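Local coordinates for protein putative nitroreductase (Thermotoga maritima, PDB 1VKW) that probably acts as an oxidoreductase related to the FMN-dependent nitroreductases, although its substrate and exact reaction are not established, at residues Glu17-Arg22 with Val149-Leu154; Arg36-Ile41 with Trp55-Ser60; Gln83-Val88 with Leu183-Ser188; Glu140-Ile145 with Ile166-Gly171; Ile204-Arg207 with Thr211-Leu214. All blocks are in the same frame, centred on the assembly; numbering follows the deposited sequence.

Contact 1: Glu17-Arg22 with Val149-Leu154; sequences EAIENR and VEMTIL. With SO4 (sulfate ion), chain C.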
# COMPACT_ATOMS: atom_id res chain seq x y z
N GLU A 17 10.13 4.89 5.53
CA GLU A 17 10.29 3.97 6.65
C GLU A 17 9.10 3.02 6.73
O GLU A 17 9.27 1.83 6.96
CB GLU A 17 10.52 4.76 7.94
CG GLU A 17 11.82 5.57 7.88
CD GLU A 17 11.96 6.62 8.97
OE1 GLU A 17 10.94 7.10 9.50
OE2 GLU A 17 13.11 6.98 9.27
N ALA A 18 7.89 3.52 6.50
CA ALA A 18 6.68 2.68 6.49
C ALA A 18 6.75 1.59 5.41
O ALA A 18 6.45 0.43 5.68
CB ALA A 18 5.44 3.52 6.29
N ILE A 19 7.13 1.97 4.19
CA ILE A 19 7.28 0.99 3.11
C ILE A 19 8.35 -0.04 3.47
O ILE A 19 8.15 -1.24 3.30
CB ILE A 19 7.61 1.69 1.77
CG1 ILE A 19 6.40 2.49 1.27
CG2 ILE A 19 8.02 0.64 0.70
CD1 ILE A 19 6.70 3.49 0.12
N GLU A 20 9.49 0.43 3.98
CA GLU A 20 10.59 -0.47 4.31
C GLU A 20 10.26 -1.37 5.51
O GLU A 20 10.77 -2.48 5.60
CB GLU A 20 11.88 0.32 4.58
CG GLU A 20 13.14 -0.51 4.37
CD GLU A 20 14.39 0.09 4.99
OE1 GLU A 20 14.42 1.31 5.28
OE2 GLU A 20 15.36 -0.68 5.18
N ASN A 21 9.43 -0.89 6.44
CA ASN A 21 9.05 -1.69 7.62
C ASN A 21 7.77 -2.51 7.44
O ASN A 21 7.36 -3.23 8.35
CB ASN A 21 8.91 -0.81 8.85
CG ASN A 21 10.24 -0.33 9.38
OD1 ASN A 21 11.21 -1.09 9.43
ND2 ASN A 21 10.29 0.93 9.79
N ARG A 22 7.14 -2.41 6.28
CA ARG A 22 5.93 -3.20 6.02
C ARG A 22 6.31 -4.61 5.58
O ARG A 22 6.96 -4.78 4.55
CB ARG A 22 5.07 -2.56 4.93
CG ARG A 22 3.73 -3.31 4.72
CD ARG A 22 3.29 -3.48 3.29
NE ARG A 22 4.34 -4.03 2.41
CZ ARG A 22 4.66 -5.31 2.29
NH1 ARG A 22 4.05 -6.25 3.01
NH2 ARG A 22 5.62 -5.67 1.45
N VAL A 149 11.10 3.90 -7.68
CA VAL A 149 11.00 2.54 -8.21
C VAL A 149 11.36 1.49 -7.15
O VAL A 149 10.68 0.46 -7.04
CB VAL A 149 11.87 2.33 -9.47
CG1 VAL A 149 11.82 0.87 -9.92
CG2 VAL A 149 11.34 3.19 -10.62
N GLU A 150 12.42 1.76 -6.40
CA GLU A 150 12.83 0.87 -5.32
C GLU A 150 11.72 0.71 -4.29
O GLU A 150 11.45 -0.39 -3.82
CB GLU A 150 14.11 1.40 -4.65
CG GLU A 150 15.36 1.27 -5.51
CD GLU A 150 16.55 2.07 -5.01
OE1 GLU A 150 16.49 2.68 -3.92
OE2 GLU A 150 17.59 2.08 -5.72
N MSE A 151 11.07 1.81 -3.94
CA MSE A 151 9.98 1.78 -2.95
C MSE A 151 8.74 1.09 -3.49
O MSE A 151 8.01 0.45 -2.74
CB MSE A 151 9.61 3.20 -2.52
CG MSE A 151 10.69 3.92 -1.76
SE MSE A 151 11.18 3.02 -0.08
CE MSE A 151 12.76 1.98 -0.77
N THR A 152 8.50 1.23 -4.80
CA THR A 152 7.39 0.57 -5.47
C THR A 152 7.56 -0.96 -5.49
O THR A 152 6.59 -1.69 -5.25
CB THR A 152 7.24 1.12 -6.92
OG1 THR A 152 6.98 2.53 -6.88
CG2 THR A 152 6.04 0.52 -7.64
N ILE A 153 8.78 -1.43 -5.76
CA ILE A 153 9.11 -2.88 -5.79
C ILE A 153 8.93 -3.56 -4.44
O ILE A 153 8.70 -4.76 -4.38
CB ILE A 153 10.59 -3.12 -6.29
CG1 ILE A 153 10.79 -2.64 -7.73
CG2 ILE A 153 11.00 -4.60 -6.16
CD1 ILE A 153 9.61 -2.81 -8.60
N LEU A 154 9.05 -2.80 -3.36
CA LEU A 154 8.82 -3.37 -2.03
C LEU A 154 7.34 -3.58 -1.72
O LEU A 154 7.00 -4.08 -0.65
CB LEU A 154 9.49 -2.50 -0.94
CG LEU A 154 11.02 -2.40 -1.09
CD1 LEU A 154 11.61 -1.38 -0.15
CD2 LEU A 154 11.71 -3.76 -0.92
S SO4 C . 6.21 -9.40 1.88
O1 SO4 C . 6.19 -10.67 1.16
O2 SO4 C . 7.35 -8.63 1.43
O3 SO4 C . 4.96 -8.72 1.63
O4 SO4 C . 6.36 -9.65 3.31
O HOH W 1 6.41 -2.45 1.47

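Contact 2: Arg36-Ile41 with Trp55-Ser60; sequences RVKDDI and WKINLS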
# COMPACT_ATOMS: atom_id res chain seq x y z
N ARG A 36 -10.21 3.27 19.51
CA ARG A 36 -9.29 4.35 19.18
C ARG A 36 -8.53 4.11 17.87
O ARG A 36 -8.32 5.04 17.10
CB ARG A 36 -8.32 4.58 20.34
CG ARG A 36 -7.33 5.71 20.13
CD ARG A 36 -5.92 5.24 19.80
NE ARG A 36 -5.08 6.33 19.30
CZ ARG A 36 -4.58 7.31 20.05
NH1 ARG A 36 -4.80 7.36 21.36
NH2 ARG A 36 -3.83 8.25 19.47
N VAL A 37 -8.13 2.86 17.62
CA VAL A 37 -7.44 2.54 16.36
C VAL A 37 -8.42 2.50 15.19
O VAL A 37 -8.04 2.83 14.07
CB VAL A 37 -6.59 1.24 16.43
CG1 VAL A 37 -5.60 1.30 17.59
CG2 VAL A 37 -7.45 -0.01 16.53
N LYS A 38 -9.68 2.13 15.44
CA LYS A 38 -10.72 2.28 14.42
C LYS A 38 -10.89 3.76 14.09
O LYS A 38 -10.95 4.14 12.91
CB LYS A 38 -12.06 1.68 14.89
CG LYS A 38 -13.10 1.55 13.77
CD LYS A 38 -14.44 1.00 14.27
CE LYS A 38 -15.48 1.00 13.15
NZ LYS A 38 -16.56 -0.01 13.35
N ASP A 39 -10.95 4.60 15.13
CA ASP A 39 -11.04 6.05 14.96
C ASP A 39 -9.89 6.57 14.10
O ASP A 39 -10.10 7.32 13.15
CB ASP A 39 -11.02 6.78 16.32
CG ASP A 39 -12.27 6.52 17.15
OD1 ASP A 39 -13.22 5.87 16.65
OD2 ASP A 39 -12.40 6.93 18.32
N ASP A 40 -8.67 6.16 14.45
CA ASP A 40 -7.47 6.58 13.72
C ASP A 40 -7.56 6.25 12.22
O ASP A 40 -7.23 7.08 11.38
CB ASP A 40 -6.22 5.93 14.34
CG ASP A 40 -5.87 6.50 15.70
OD1 ASP A 40 -6.68 7.24 16.30
OD2 ASP A 40 -4.79 6.25 16.27
N ILE A 41 -8.02 5.04 11.90
CA ILE A 41 -8.18 4.62 10.50
C ILE A 41 -9.21 5.48 9.78
O ILE A 41 -8.99 5.92 8.65
CB ILE A 41 -8.59 3.13 10.41
CG1 ILE A 41 -7.45 2.24 10.91
CG2 ILE A 41 -8.94 2.75 8.97
CD1 ILE A 41 -7.93 0.88 11.37
N TRP A 55 -14.83 1.54 3.42
CA TRP A 55 -13.97 0.69 4.23
C TRP A 55 -14.62 0.34 5.57
O TRP A 55 -15.25 1.18 6.23
CB TRP A 55 -12.59 1.32 4.42
CG TRP A 55 -11.84 1.33 3.13
CD1 TRP A 55 -11.70 2.38 2.28
CD2 TRP A 55 -11.17 0.23 2.52
NE1 TRP A 55 -10.96 2.01 1.18
CE2 TRP A 55 -10.62 0.68 1.30
CE3 TRP A 55 -10.96 -1.11 2.89
CZ2 TRP A 55 -9.88 -0.14 0.45
CZ3 TRP A 55 -10.21 -1.93 2.04
CH2 TRP A 55 -9.69 -1.44 0.83
N LYS A 56 -14.47 -0.93 5.93
CA LYS A 56 -15.05 -1.50 7.13
C LYS A 56 -13.92 -2.12 7.95
O LYS A 56 -12.96 -2.66 7.38
CB LYS A 56 -16.06 -2.58 6.77
CG LYS A 56 -17.22 -2.08 5.91
CD LYS A 56 -18.01 -0.97 6.60
CE LYS A 56 -19.46 -0.94 6.13
NZ LYS A 56 -19.59 -0.89 4.65
N ILE A 57 -14.05 -2.03 9.27
CA ILE A 57 -13.04 -2.53 10.20
C ILE A 57 -13.70 -3.50 11.17
O ILE A 57 -14.63 -3.11 11.89
CB ILE A 57 -12.36 -1.35 10.98
CG1 ILE A 57 -11.96 -0.20 10.05
CG2 ILE A 57 -11.13 -1.85 11.73
CD1 ILE A 57 -12.97 0.93 9.97
N ASN A 58 -13.24 -4.75 11.18
CA ASN A 58 -13.74 -5.75 12.12
C ASN A 58 -12.71 -6.02 13.21
O ASN A 58 -11.62 -6.52 12.93
CB ASN A 58 -14.10 -7.06 11.40
CG ASN A 58 -14.81 -8.06 12.31
OD1 ASN A 58 -14.54 -9.26 12.26
ND2 ASN A 58 -15.72 -7.56 13.14
N LEU A 59 -13.07 -5.68 14.45
CA LEU A 59 -12.24 -5.96 15.62
C LEU A 59 -13.04 -6.75 16.66
O LEU A 59 -12.83 -6.62 17.87
CB LEU A 59 -11.60 -4.68 16.20
CG LEU A 59 -12.33 -3.33 16.16
CD1 LEU A 59 -11.65 -2.34 17.10
CD2 LEU A 59 -12.37 -2.73 14.77
N SER A 60 -13.98 -7.56 16.16
CA SER A 60 -14.69 -8.54 16.97
C SER A 60 -14.28 -9.95 16.55
O SER A 60 -14.96 -10.93 16.86
CB SER A 60 -16.21 -8.35 16.82
OG SER A 60 -16.61 -8.50 15.47

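Contact 3: Gln83-Val88 with Leu183-Ser188; sequences QGEQIV and LGIALS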
# COMPACT_ATOMS: atom_id res chain seq x y z
N GLN A 83 -6.28 2.24 -2.45
CA GLN A 83 -6.74 2.72 -1.15
C GLN A 83 -6.32 1.79 -0.04
O GLN A 83 -5.94 2.24 1.04
CB GLN A 83 -8.26 2.93 -1.16
CG GLN A 83 -8.69 4.11 -2.00
CD GLN A 83 -10.19 4.21 -2.14
OE1 GLN A 83 -10.94 3.95 -1.20
NE2 GLN A 83 -10.64 4.61 -3.33
N GLY A 84 -6.41 0.49 -0.30
CA GLY A 84 -6.05 -0.54 0.67
C GLY A 84 -4.60 -0.48 1.13
O GLY A 84 -4.31 -0.63 2.31
N GLU A 85 -3.68 -0.25 0.19
CA GLU A 85 -2.28 -0.15 0.57
C GLU A 85 -1.99 1.15 1.33
O GLU A 85 -1.11 1.16 2.19
CB GLU A 85 -1.36 -0.34 -0.65
CG GLU A 85 0.13 -0.41 -0.32
CD GLU A 85 0.57 -1.63 0.48
OE1 GLU A 85 -0.28 -2.49 0.83
OE2 GLU A 85 1.78 -1.75 0.77
N GLN A 86 -2.74 2.23 1.06
CA GLN A 86 -2.63 3.43 1.88
C GLN A 86 -2.94 3.13 3.35
O GLN A 86 -2.24 3.60 4.26
CB GLN A 86 -3.55 4.54 1.35
CG GLN A 86 -2.98 5.23 0.11
CD GLN A 86 -3.95 6.23 -0.48
OE1 GLN A 86 -4.09 7.33 0.05
NE2 GLN A 86 -4.63 5.84 -1.56
N ILE A 87 -3.97 2.33 3.57
CA ILE A 87 -4.36 1.91 4.92
C ILE A 87 -3.29 1.01 5.56
O ILE A 87 -2.94 1.19 6.74
CB ILE A 87 -5.74 1.20 4.89
CG1 ILE A 87 -6.82 2.18 4.40
CG2 ILE A 87 -6.10 0.67 6.28
CD1 ILE A 87 -8.11 1.51 3.96
N VAL A 88 -2.77 0.05 4.78
CA VAL A 88 -1.68 -0.83 5.23
C VAL A 88 -0.49 -0.03 5.72
O VAL A 88 0.04 -0.28 6.81
CB VAL A 88 -1.21 -1.79 4.10
CG1 VAL A 88 0.13 -2.44 4.43
CG2 VAL A 88 -2.26 -2.85 3.85
N LEU A 183 -1.60 -3.91 -9.07
CA LEU A 183 -1.33 -2.64 -9.75
C LEU A 183 -1.60 -1.45 -8.83
O LEU A 183 -0.75 -0.58 -8.68
CB LEU A 183 -2.18 -2.50 -11.02
CG LEU A 183 -1.59 -1.60 -12.13
CD1 LEU A 183 -2.46 -1.67 -13.37
CD2 LEU A 183 -1.41 -0.17 -11.69
N GLY A 184 -2.79 -1.45 -8.22
CA GLY A 184 -3.19 -0.39 -7.31
C GLY A 184 -2.27 -0.28 -6.11
O GLY A 184 -1.93 0.82 -5.70
N ILE A 185 -1.89 -1.43 -5.55
CA ILE A 185 -0.96 -1.48 -4.41
C ILE A 185 0.37 -0.79 -4.76
O ILE A 185 0.82 0.10 -4.04
CB ILE A 185 -0.75 -2.96 -3.94
CG1 ILE A 185 -2.04 -3.51 -3.29
CG2 ILE A 185 0.38 -3.07 -2.94
CD1 ILE A 185 -2.00 -5.00 -3.03
N ALA A 186 0.98 -1.21 -5.87
CA ALA A 186 2.24 -0.63 -6.31
C ALA A 186 2.09 0.86 -6.62
O ALA A 186 2.97 1.67 -6.31
CB ALA A 186 2.77 -1.37 -7.52
N LEU A 187 0.97 1.22 -7.24
CA LEU A 187 0.70 2.61 -7.61
C LEU A 187 0.63 3.50 -6.38
O LEU A 187 1.07 4.66 -6.42
CB LEU A 187 -0.59 2.71 -8.42
CG LEU A 187 -0.96 4.05 -9.06
CD1 LEU A 187 -0.03 4.39 -10.19
CD2 LEU A 187 -2.41 3.98 -9.54
N SER A 188 0.09 2.97 -5.28
CA SER A 188 0.05 3.69 -4.00
C SER A 188 1.44 4.02 -3.50
O SER A 188 1.68 5.14 -3.02
CB SER A 188 -0.74 2.91 -2.93
OG SER A 188 0.01 1.84 -2.38

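Contact 4: Glu140-Ile145 with Ile166-Gly171; sequences ELPPEI and IKYTGG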
# COMPACT_ATOMS: atom_id res chain seq x y z
N GLU A 140 19.33 5.49 -16.98
CA GLU A 140 18.49 6.55 -17.57
C GLU A 140 17.58 7.22 -16.54
O GLU A 140 16.82 8.15 -16.87
CB GLU A 140 17.65 5.97 -18.71
CG GLU A 140 18.48 5.44 -19.88
CD GLU A 140 17.71 4.54 -20.83
OE1 GLU A 140 16.50 4.31 -20.62
OE2 GLU A 140 18.33 4.05 -21.80
N LEU A 141 17.64 6.76 -15.29
CA LEU A 141 16.81 7.29 -14.21
C LEU A 141 17.53 8.30 -13.35
O LEU A 141 18.60 8.01 -12.82
CB LEU A 141 16.33 6.16 -13.31
CG LEU A 141 15.04 5.48 -13.73
CD1 LEU A 141 15.05 5.09 -15.20
CD2 LEU A 141 14.81 4.29 -12.82
N PRO A 142 16.94 9.48 -13.17
CA PRO A 142 17.48 10.43 -12.21
C PRO A 142 17.31 9.84 -10.80
O PRO A 142 16.46 8.95 -10.61
CB PRO A 142 16.63 11.69 -12.39
CG PRO A 142 15.60 11.38 -13.38
CD PRO A 142 15.73 9.98 -13.83
N PRO A 143 18.09 10.32 -9.83
CA PRO A 143 18.07 9.75 -8.48
C PRO A 143 16.68 9.69 -7.82
O PRO A 143 16.40 8.74 -7.11
CB PRO A 143 19.03 10.66 -7.70
CG PRO A 143 19.92 11.23 -8.74
CD PRO A 143 19.06 11.41 -9.96
N GLU A 144 15.82 10.68 -8.07
CA GLU A 144 14.50 10.65 -7.44
C GLU A 144 13.73 9.43 -7.93
O GLU A 144 12.99 8.80 -7.18
CB GLU A 144 13.67 11.92 -7.74
CG GLU A 144 14.24 13.21 -7.21
CD GLU A 144 15.27 13.85 -8.13
OE1 GLU A 144 15.71 13.19 -9.10
OE2 GLU A 144 15.64 15.01 -7.87
N ILE A 145 13.91 9.08 -9.20
CA ILE A 145 13.10 8.02 -9.80
C ILE A 145 13.59 6.64 -9.35
O ILE A 145 12.78 5.75 -9.09
CB ILE A 145 13.06 8.14 -11.33
CG1 ILE A 145 12.77 9.58 -11.76
CG2 ILE A 145 12.03 7.19 -11.91
CD1 ILE A 145 11.52 10.22 -11.12
N ILE A 166 7.38 -1.43 -15.25
CA ILE A 166 7.51 -0.01 -14.93
C ILE A 166 8.32 0.71 -16.00
O ILE A 166 9.37 0.21 -16.44
CB ILE A 166 8.20 0.19 -13.55
CG1 ILE A 166 7.49 -0.63 -12.46
CG2 ILE A 166 8.31 1.68 -13.17
CD1 ILE A 166 8.23 -0.60 -11.10
N LYS A 167 7.84 1.88 -16.39
CA LYS A 167 8.50 2.68 -17.41
C LYS A 167 8.51 4.13 -17.00
O LYS A 167 7.48 4.68 -16.61
CB LYS A 167 7.79 2.52 -18.78
CG LYS A 167 8.46 3.27 -19.91
CD LYS A 167 7.78 3.03 -21.25
CE LYS A 167 6.33 3.50 -21.26
NZ LYS A 167 5.71 3.26 -22.60
N TYR A 168 9.69 4.74 -17.09
CA TYR A 168 9.88 6.14 -16.80
C TYR A 168 10.05 6.86 -18.14
O TYR A 168 10.90 6.46 -18.95
CB TYR A 168 11.12 6.31 -15.92
CG TYR A 168 11.57 7.74 -15.78
CD1 TYR A 168 10.79 8.67 -15.11
CD2 TYR A 168 12.79 8.16 -16.31
CE1 TYR A 168 11.22 9.99 -14.97
CE2 TYR A 168 13.21 9.45 -16.19
CZ TYR A 168 12.43 10.37 -15.52
OH TYR A 168 12.87 11.65 -15.40
N THR A 169 9.28 7.92 -18.36
CA THR A 169 9.34 8.65 -19.64
C THR A 169 9.90 10.07 -19.57
O THR A 169 9.91 10.77 -20.58
CB THR A 169 7.95 8.74 -20.25
OG1 THR A 169 7.06 9.39 -19.32
CG2 THR A 169 7.38 7.36 -20.45
N GLY A 170 10.37 10.51 -18.41
CA GLY A 170 10.75 11.91 -18.24
C GLY A 170 9.76 12.60 -17.33
O GLY A 170 10.08 12.91 -16.19
N GLY A 171 8.55 12.84 -17.83
CA GLY A 171 7.49 13.45 -17.01
C GLY A 171 6.70 12.48 -16.11
O GLY A 171 6.10 12.89 -15.13

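Contact 5: Ile204-Arg207 with Thr211-Leu214; sequences IQKR and TYCL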
# COMPACT_ATOMS: atom_id res chain seq x y z
N ILE A 204 -2.66 11.03 -11.25
CA ILE A 204 -2.76 9.65 -11.67
C ILE A 204 -3.73 9.58 -12.83
O ILE A 204 -4.86 10.07 -12.71
CB ILE A 204 -3.29 8.76 -10.54
CG1 ILE A 204 -2.41 8.87 -9.30
CG2 ILE A 204 -3.37 7.30 -11.03
CD1 ILE A 204 -3.22 8.83 -8.01
N GLN A 205 -3.29 8.95 -13.91
CA GLN A 205 -4.10 8.82 -15.12
C GLN A 205 -4.05 7.40 -15.67
O GLN A 205 -2.97 6.83 -15.82
CB GLN A 205 -3.62 9.81 -16.18
CG GLN A 205 -3.86 11.25 -15.76
CD GLN A 205 -3.64 12.22 -16.87
OE1 GLN A 205 -2.91 11.94 -17.82
NE2 GLN A 205 -4.27 13.39 -16.77
N LYS A 206 -5.22 6.84 -15.98
CA LYS A 206 -5.29 5.54 -16.63
C LYS A 206 -4.88 5.71 -18.07
O LYS A 206 -5.29 6.67 -18.72
CB LYS A 206 -6.70 4.94 -16.56
CG LYS A 206 -6.74 3.50 -17.04
CD LYS A 206 -8.15 3.01 -17.33
CE LYS A 206 -8.15 1.47 -17.45
NZ LYS A 206 -9.50 0.91 -17.67
N ARG A 207 -4.06 4.78 -18.56
CA ARG A 207 -3.57 4.78 -19.94
C ARG A 207 -3.83 3.41 -20.55
O ARG A 207 -3.26 2.41 -20.11
CB ARG A 207 -2.08 5.06 -19.96
CG ARG A 207 -1.73 6.42 -19.45
CD ARG A 207 -2.27 7.58 -20.28
NE ARG A 207 -1.95 8.84 -19.63
CZ ARG A 207 -0.75 9.42 -19.64
NH1 ARG A 207 0.27 8.86 -20.30
NH2 ARG A 207 -0.57 10.56 -19.00
N THR A 211 -2.57 0.02 -17.70
CA THR A 211 -1.48 0.89 -17.28
C THR A 211 -2.05 2.10 -16.57
O THR A 211 -3.07 2.65 -17.00
CB THR A 211 -0.66 1.35 -18.49
OG1 THR A 211 -0.11 0.21 -19.14
CG2 THR A 211 0.60 2.17 -18.06
N TYR A 212 -1.38 2.51 -15.51
CA TYR A 212 -1.67 3.78 -14.84
C TYR A 212 -0.36 4.54 -14.79
O TYR A 212 0.66 3.97 -14.42
CB TYR A 212 -2.23 3.55 -13.45
CG TYR A 212 -3.72 3.30 -13.44
CD1 TYR A 212 -4.24 2.06 -13.77
CD2 TYR A 212 -4.61 4.32 -13.13
CE1 TYR A 212 -5.60 1.82 -13.79
CE2 TYR A 212 -5.98 4.09 -13.12
CZ TYR A 212 -6.47 2.85 -13.45
OH TYR A 212 -7.84 2.62 -13.47
N CYS A 213 -0.41 5.80 -15.19
CA CYS A 213 0.76 6.66 -15.17
C CYS A 213 0.60 7.73 -14.12
O CYS A 213 -0.50 8.24 -13.88
CB CYS A 213 1.00 7.31 -16.54
SG CYS A 213 1.50 6.15 -17.83
N LEU A 214 1.73 8.05 -13.50
CA LEU A 214 1.81 9.08 -12.51
C LEU A 214 2.53 10.26 -13.13
O LEU A 214 3.69 10.13 -13.53
CB LEU A 214 2.62 8.55 -11.33
CG LEU A 214 2.34 9.11 -9.95
CD1 LEU A 214 0.92 8.75 -9.53
CD2 LEU A 214 3.37 8.53 -8.98
O HOH W 2 -2.46 -0.46 -20.85

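Contact 1: Glu17-Arg22 with Val149-Leu154
A mixed contact, part apolar and part polar, joins the C-terminal ends of helix 15-21 and helix 143-153 through Ile-19 and Arg-22 on one side and Met-151 and Leu-154 on the other. Ile-19 supplies the apolar part. Its CG2 lies 3.8 Å from Leu-154 CB, and its CD1 reaches CB of Met-151, a selenomethionine. CG2 also rests against Met-151 O, at 3.4 Å. Arg-22 supplies the polar part. NH2 donates to Leu-154 O at 3.0 Å, in the guanidinium plane and nearly along the C=O axis. Water 1 accepts from Arg-22 NE and donates to Ile-19 O and Leu-154 O, the last at 2.7 Å. Arg-127 is a further donor to Leu-154 O.

In flavin-dependent nitroreductases the Arg-X-Ser segment after the first helix commonly meets the FMN phosphate. Here Arg-22 and Ser-24 hold a sulfate instead, together with Arg-127. The sulfate, probably from the crystallisation liquor, is consistent with such an anion site. Arg-22 NH1 and NH2 both donate to sulfate O3, at 3.0 and 3.1 Å. Bends at chi2 (-139°) and chi3 (50°) turn the NH1/NH2 edge to the sulfate and the NE/NH2 edge to Leu-154 O.

Contact 2: Arg36-Ile41 with Trp55-Ser60
Lys-38 lays its aliphatic chain across Ile-57, with CG 3.9 Å from Ile-57 CD1. The contact packs helix 35-43 against strand 56-58, an outermost strand of a four-stranded antiparallel sheet. It is a helix-on-sheet contact made by hydrocarbon. The Lys-38 chain is extended beyond CG and crosses Ile-57 at a slant. CE also comes within 4.1 Å of Ile-57 CD1. CD reaches Leu-59 CD2 at 4.3 Å. The lysine thus touches Ile-57 and, just past the strand, Leu-59, which point to the same side. Lys-56 and Asn-58 alternate with them and turn their side chains away from the helix.

One turn further along the helix, Ile-41 CD1 meets Ile-57 CG2 at 4.2 Å. Ile-57 therefore presents different branches to the two helix residues: CD1 to Lys-38 and CG2 to Ile-41. Its chi2 of 96° is unusual and swings CD1 into its place beside the lysine. Ile-41 is the buried member of the contact. It also packs on Ile-66 of the adjacent strand and on Leu-91 of helix 74-93, which carries the contact inward. Lys-38 covers the outer part.

Between the two segments the contact is apolar; each also has polar bonds of its own. On the helix, Arg-36 and Asp-40 form a salt bridge one turn apart. Arg-36 NE meets Asp-40 OD2 on its syn side, in the guanidinium plane, at 3.0 Å. At the end of the strand, Asn-58 ND2 donates to Ser-60 OG at 2.7 Å, with the hydroxyl oxygen tilted 19° from the amide plane.

Contact 3: Gln83-Val88 with Leu183-Ser188
Glu-85 and Gln-86 of helix 74-93 meet Ile-185 and Ser-188 of helix 180-198 near the centre of the chain. The segment begins with Gln-83, which turns away from this contact. Its amide oxygen accepts from Trp-55 NE1 instead.

Glu-85 carries the contact. Its CG is anti to the backbone N (chi1 -173°), and a bend at chi2 (66°) brings the carboxylate back over Ile-185. There CD and CG each lie 3.7 Å from Ile-185 CG2, and the two side chains run at about a right angle. Ser-188 OG meets the same side chain nearer its base, 3.1 Å from both CB and CG of Glu-85. Next comes Gln-86, which adds a loose contact from its CG to Ser-188 CB at 4.4 Å. Its amide is bonded elsewhere, to Lys-47 O among others.

The close fit suits the axes of segments 83-88 and 183-188, which approach to 8.0 Å at a crossing angle of -52°. Here helices 74-93 and 180-198 cross in the core of the nitroreductase-like fold, joining the parts that carry the two sheets.

Glu-85 OE2 is hydrogen-bonded to His-189 NE2, one residue past the second segment, which ties the two helices. OE1 accepts from Trp-100 NE1 of strand 97-101. Carbon packing is therefore combined with a buried carboxylate that links both helices and a sheet.

Contact 4: Glu140-Ile145 with Ile166-Gly171
Pro-142 O accepts from Ile-145 N at 2.9 Å, and this first-turn bond sets two side chains of one segment around the Tyr-168 ring. Pro-142 stands at the N-cap position of helix 143-153. Tyr-168 ends the outermost strand 165-168 of an antiparallel sheet. Its CG is anti to the backbone N (chi1 169°), which sends the ring out toward the helix start.

Ile-145 covers one face of the ring. Its CG1 makes a CH-pi contact 4.0 Å from the ring centroid, 27° off the ring normal. On the same residue, CG2 approaches Tyr-168 CD1 at 3.7 Å, so both branches spread along the ring. The opposite face is met by the backbone of the turn after the strand, with Gly-170 N 3.5 Å above the plane. The ring is thus sandwiched between a helix side chain and a peptide N of the turn that follows its own strand.

Round the rest of the ring, Pro-142 CD lies 3.5 Å from Tyr-168 CE2 and Pro-142 CG sits by the hydroxyl. Leu-141 CD1 packs on Tyr-168 CD2 at 4.0 Å. Glu-140 O stands near the ring plane at its edge.

The backbone angles of Gly-170 would jam a side chain against the carbonyl oxygen before it. Leu-173 of the neighbouring strand packs on both Tyr-168 and Ile-145. This is a helix packed on an antiparallel sheet, as in alpha+beta folds, in which the edge-strand tyrosine fills the joint between the helix N-terminus and the beta hairpin 165-176.

Contact 5: Ile204-Arg207 with Thr211-Leu214
Lys-206 runs out over the Tyr-212 ring, across the antiparallel beta hairpin of strands 203-207 and 211-215. Its CB sits over the ring face, 4.0 Å from the centroid, in a CH-pi contact. CG lies 3.7 Å from Tyr-212 CZ. CD comes next, at 3.9 Å from Tyr-212 OH, and CE remains close to the same oxygen. The tip NZ forms a salt bridge with Asp-75, whose OD1 also bonds Tyr-212 OH. The extended chain thus passes obliquely over the ring and on beyond its hydroxyl.

On the same face of the sheet Ile-204 CG2 meets the Tyr-212 ring at its edge. Ile-204 CG1 and Leu-214 CD1 are tight at 3.3 Å. Gln-205 and Cys-213 form a hydrogen-bonded pair, with Cys-213 N to Gln-205 O at 2.8 Å and Gln-205 N to Cys-213 O at 2.9 Å.

Their face also carries Arg-207. Its CG is 3.6 Å from Cys-213 SG, which forms a disulfide with Cys-174 of the adjacent strand. The guanidinium lies flat over Cys-213 CB. In the plane of that group, Arg-207 NH2 donates to Gln-205 OE1 at 3.0 Å with an angle of 171°.

Contact 3 is the core contact: its centre is about 3 Å from the chain centre and its touching residues are all buried. Contact 1 lies between, its centre about 9 Å out. Those of contacts 2, 4 and 5 lie 17 to 21 Å out and mix buried with partly or fully exposed residues. Contacts 1 and 4 share helix 143-153, at its C-terminal and N-terminal ends. Contacts 4 and 5 reach the same sheet, while contact 2 uses the other. Contact 3 touches contacts 1, 2 and 5. Contact 5 is built on backbone hydrogen bonds, contacts 2 and 4 on hydrocarbon and ring packing, contact 3 on packing around a buried carboxylate, and contact 1 on an arginine that also serves a bound anion.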